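Local coordinates for exopolyphosphatase (Cytophaga hutchinsonii, PDB 3MDQ), which probably hydrolyses inorganic polyphosphate from its chain ends, releasing orthophosphate, as an exopolyphosphatase of the Ppx/GppA family, at residues 13-18 against 33-38. Numbering follows the deposited sequence.
Sequences TNTFHL and NEKSAV. With SO4 (sulfate ion), chain D; SO4 (sulfate ion), chain E; SO4 (sulfate ion), chain F.
Strands 15-18 and 33-37 run antiparallel, their axes approaching to 4.6 Å, with 160° between the N-to-C directions. Phe16 with Ser36 and Leu18 with Glu34 form hydrogen-bonded pairs, each joined by reciprocal N-H to O bonds, and Val38 N extends the ladder to Asn14 O at 2.9 Å. Thr15 with Ala37 and His17 with Lys35 are the non-hydrogen-bonded pairs. On the face carrying Phe16 and Leu18, Val38 CG2 stands 3.6 Å from the centroid of the Phe16 ring, a CH-pi contact almost along the ring normal. With an alanine in place of Phe16, Val38 CG2 would probably be left over a gap, and Phe65 of helix 52-71 would lose an aromatic neighbour. Both strands belong to the hairpin at one margin of the first sheet of the actin-like ATPase fold, in which the turn between strands 5-11 and 15-24 is characteristically a phosphate-binding loop. Consistent with this, Thr13 N and OG1 bind one sulfate, probably from the crystallisation liquor like the others, while Asn14 ND2 (2.9 Å to O1) and Thr15 OG1 (2.7 Å to O4) share a second. Lys35 lies alongside His17; its CG sits between the backbone N and the carbonyl carbon (chi1 66°), and the extended chain beyond carries NZ to O1 of a third sulfate, 2.6 Å away. One water links His17 ND1, Asn33 OD1 and Glu34 O; another joins ND1 to that sulfate.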
ATOM      1  N   THR A  13       7.393  -1.144  -3.222  1.00 12.62           N
ATOM      2  CA  THR A  13       8.341  -2.231  -3.083  1.00 11.44           C
ATOM      3  C   THR A  13       8.005  -3.401  -4.022  1.00 12.51           C
ATOM      4  O   THR A  13       8.887  -3.996  -4.624  1.00 13.24           O
ATOM      5  CB  THR A  13       8.370  -2.693  -1.593  1.00 11.16           C
ATOM      6  OG1 THR A  13       8.801  -1.595  -0.783  1.00 12.85           O
ATOM      7  CG2 THR A  13       9.247  -3.930  -1.376  1.00 12.32           C
ATOM      8  N   ASN A  14       6.732  -3.758  -4.150  1.00 10.50           N
ATOM      9  CA  ASN A  14       6.318  -4.809  -5.042  1.00 11.63           C
ATOM     10  C   ASN A  14       5.828  -4.267  -6.378  1.00 11.30           C
ATOM     11  O   ASN A  14       6.187  -4.782  -7.441  1.00 13.06           O
ATOM     12  CB  ASN A  14       5.218  -5.651  -4.398  1.00 12.24           C
ATOM     13  CG  ASN A  14       5.716  -6.494  -3.271  1.00 13.23           C
ATOM     14  OD1 ASN A  14       6.903  -6.573  -2.966  1.00 14.83           O
ATOM     15  ND2 ASN A  14       4.771  -7.114  -2.586  1.00 12.75           N
ATOM     16  N   THR A  15       4.945  -3.281  -6.311  1.00 12.36           N
ATOM     17  CA  THR A  15       4.198  -2.814  -7.456  1.00 12.80           C
ATOM     18  C   THR A  15       4.406  -1.331  -7.651  1.00 12.65           C
ATOM     19  O   THR A  15       4.396  -0.549  -6.691  1.00 14.30           O
ATOM     20  CB  THR A  15       2.708  -3.084  -7.221  1.00 16.49           C
ATOM     21  OG1 THR A  15       2.543  -4.505  -6.996  1.00 18.13           O
ATOM     22  CG2 THR A  15       1.835  -2.592  -8.419  1.00 17.39           C
ATOM     23  N   PHE A  16       4.666  -0.920  -8.909  1.00 10.49           N
ATOM     24  CA  PHE A  16       4.741   0.499  -9.245  1.00 10.45           C
ATOM     25  C   PHE A  16       3.385   0.897  -9.805  1.00 10.76           C
ATOM     26  O   PHE A  16       2.789   0.132 -10.535  1.00 11.46           O
ATOM     27  CB  PHE A  16       5.801   0.797 -10.339  1.00  9.58           C
ATOM     28  CG  PHE A  16       7.237   0.821  -9.873  1.00  7.80           C
ATOM     29  CD1 PHE A  16       7.639   0.271  -8.687  1.00  9.09           C
ATOM     30  CD2 PHE A  16       8.238   1.357 -10.676  1.00  8.57           C
ATOM     31  CE1 PHE A  16       8.961   0.315  -8.277  1.00  9.14           C
ATOM     32  CE2 PHE A  16       9.557   1.359 -10.274  1.00 10.01           C
ATOM     33  CZ  PHE A  16       9.920   0.816  -9.067  1.00 10.23           C
ATOM     34  N   HIS A  17       2.953   2.118  -9.485  1.00  9.43           N
ATOM     35  CA  HIS A  17       1.661   2.642  -9.954  1.00 10.85           C
ATOM     36  C   HIS A  17       1.845   3.930 -10.688  1.00 11.06           C
ATOM     37  O   HIS A  17       2.684   4.771 -10.301  1.00 11.81           O
ATOM     38  CB  HIS A  17       0.734   2.911  -8.762  1.00 10.55           C
ATOM     39  CG  HIS A  17       0.405   1.685  -7.981  1.00 12.27           C
ATOM     40  ND1 HIS A  17      -0.680   0.887  -8.280  1.00 16.96           N
ATOM     41  CD2 HIS A  17       1.043   1.089  -6.945  1.00 18.19           C
ATOM     42  CE1 HIS A  17      -0.700  -0.143  -7.440  1.00 17.87           C
ATOM     43  NE2 HIS A  17       0.327  -0.042  -6.620  1.00 18.49           N
ATOM     44  N   LEU A  18       1.017   4.139 -11.712  1.00 10.79           N
ATOM     45  CA  LEU A  18       0.966   5.357 -12.477  1.00  9.55           C
ATOM     46  C   LEU A  18      -0.483   5.852 -12.494  1.00 10.53           C
ATOM     47  O   LEU A  18      -1.363   5.153 -12.932  1.00 10.72           O
ATOM     48  CB  LEU A  18       1.419   5.153 -13.929  1.00 11.16           C
ATOM     49  CG  LEU A  18       1.238   6.339 -14.879  1.00 10.61           C
ATOM     50  CD1 LEU A  18       2.061   7.612 -14.492  1.00 10.13           C
ATOM     51  CD2 LEU A  18       1.624   5.884 -16.312  1.00 10.19           C
ATOM     52  N   ASN A  33      -4.860   4.768 -14.777  1.00 12.33           N
ATOM     53  CA  ASN A  33      -4.547   4.181 -13.506  1.00 12.06           C
ATOM     54  C   ASN A  33      -3.966   2.805 -13.845  1.00 16.95           C
ATOM     55  O   ASN A  33      -4.714   1.890 -14.147  1.00 16.86           O
ATOM     56  CB  ASN A  33      -5.791   4.095 -12.640  1.00 13.73           C
ATOM     57  CG  ASN A  33      -5.487   3.602 -11.239  1.00 19.78           C
ATOM     58  OD1 ASN A  33      -4.437   3.029 -10.989  1.00 25.97           O
ATOM     59  ND2 ASN A  33      -6.400   3.849 -10.312  1.00 26.93           N
ATOM     60  N   GLU A  34      -2.632   2.702 -13.803  0.50 15.61           N
ATOM     61  CA  GLU A  34      -1.863   1.575 -14.341  0.50 15.96           C
ATOM     62  C   GLU A  34      -0.987   1.024 -13.221  0.50 14.50           C
ATOM     63  O   GLU A  34      -0.539   1.791 -12.384  0.50 15.20           O
ATOM     64  CB  GLU A  34      -0.953   2.105 -15.463  0.50 17.43           C
ATOM     65  CG  GLU A  34      -0.132   1.076 -16.195  0.50 26.38           C
ATOM     66  CD  GLU A  34      -0.564   0.927 -17.625  0.50 32.38           C
ATOM     67  OE1 GLU A  34      -1.441   1.707 -18.054  0.50 32.95           O
ATOM     68  OE2 GLU A  34      -0.025   0.044 -18.322  0.50 35.21           O
ATOM     69  N   LYS A  35      -0.746  -0.288 -13.197  1.00 14.82           N
ATOM     70  CA  LYS A  35       0.218  -0.861 -12.283  1.00 14.45           C
ATOM     71  C   LYS A  35       1.169  -1.787 -13.029  1.00 15.78           C
ATOM     72  O   LYS A  35       0.862  -2.305 -14.113  1.00 15.44           O
ATOM     73  CB  LYS A  35      -0.457  -1.647 -11.167  1.00 18.09           C
ATOM     74  CG  LYS A  35      -1.183  -2.888 -11.636  1.00 24.94           C
ATOM     75  CD  LYS A  35      -1.889  -3.611 -10.450  1.00 34.58           C
ATOM     76  CE  LYS A  35      -3.033  -4.496 -10.967  1.00 40.93           C
ATOM     77  NZ  LYS A  35      -4.046  -4.792  -9.924  1.00 41.55           N
ATOM     78  N   SER A  36       2.317  -2.017 -12.411  1.00 12.76           N
ATOM     79  CA  SER A  36       3.307  -2.910 -12.977  1.00 11.52           C
ATOM     80  C   SER A  36       4.058  -3.551 -11.839  1.00 14.36           C
ATOM     81  O   SER A  36       4.527  -2.852 -10.921  1.00 13.43           O
ATOM     82  CB  SER A  36       4.234  -2.063 -13.856  1.00 15.70           C
ATOM     83  OG  SER A  36       5.354  -2.802 -14.341  1.00 19.13           O
ATOM     84  N   ALA A  37       4.159  -4.881 -11.865  1.00 13.02           N
ATOM     85  CA  ALA A  37       4.879  -5.610 -10.835  1.00 13.34           C
ATOM     86  C   ALA A  37       6.389  -5.483 -11.115  1.00 14.74           C
ATOM     87  O   ALA A  37       6.855  -5.728 -12.250  1.00 18.64           O
ATOM     88  CB  ALA A  37       4.430  -7.095 -10.811  1.00 16.24           C
ATOM     89  N   VAL A  38       7.113  -4.961 -10.139  1.00 11.46           N
ATOM     90  CA  VAL A  38       8.525  -4.693 -10.261  1.00  9.86           C
ATOM     91  C   VAL A  38       9.347  -5.521  -9.292  1.00 10.73           C
ATOM     92  O   VAL A  38      10.446  -5.954  -9.629  1.00 13.47           O
ATOM     93  CB  VAL A  38       8.820  -3.180 -10.025  1.00 11.08           C
ATOM     94  CG1 VAL A  38      10.331  -2.908  -9.893  1.00 12.46           C
ATOM     95  CG2 VAL A  38       8.227  -2.354 -11.208  1.00 11.98           C
TER
HETATM   96  S   SO4 D 317       5.384  -0.472  -0.221  1.00 16.48           S
HETATM   97  O1  SO4 D 317       5.788  -0.981   1.110  1.00 17.90           O
HETATM   98  O2  SO4 D 317       5.078  -1.599  -1.159  1.00 17.78           O
HETATM   99  O3  SO4 D 317       4.189   0.371  -0.049  1.00 19.60           O
HETATM  100  O4  SO4 D 317       6.521   0.380  -0.536  1.00 23.00           O
HETATM  101  S   SO4 E 318       1.428  -5.417  -3.521  0.70 15.71           S
HETATM  102  O1  SO4 E 318       2.130  -6.728  -3.714  0.70 15.77           O
HETATM  103  O2  SO4 E 318       2.132  -4.435  -2.738  0.70 14.48           O
HETATM  104  O3  SO4 E 318       0.182  -5.699  -2.737  0.70 12.34           O
HETATM  105  O4  SO4 E 318       1.051  -4.791  -4.799  0.70 15.71           O
HETATM  106  S   SO4 F 319      -3.976  -2.994  -6.875  0.70 28.64           S
HETATM  107  O1  SO4 F 319      -3.434  -4.237  -7.434  0.70 35.68           O
HETATM  108  O2  SO4 F 319      -2.906  -2.297  -6.171  0.70 29.55           O
HETATM  109  O3  SO4 F 319      -5.053  -3.341  -5.954  0.70 27.78           O
HETATM  110  O4  SO4 F 319      -4.487  -2.141  -7.954  0.70 37.37           O
HETATM  111  O   HOH W   1      -2.187   2.256 -10.215  1.00 27.67           O
HETATM  112  O   HOH W   2      -3.581   0.167  -9.255  1.00 39.59           O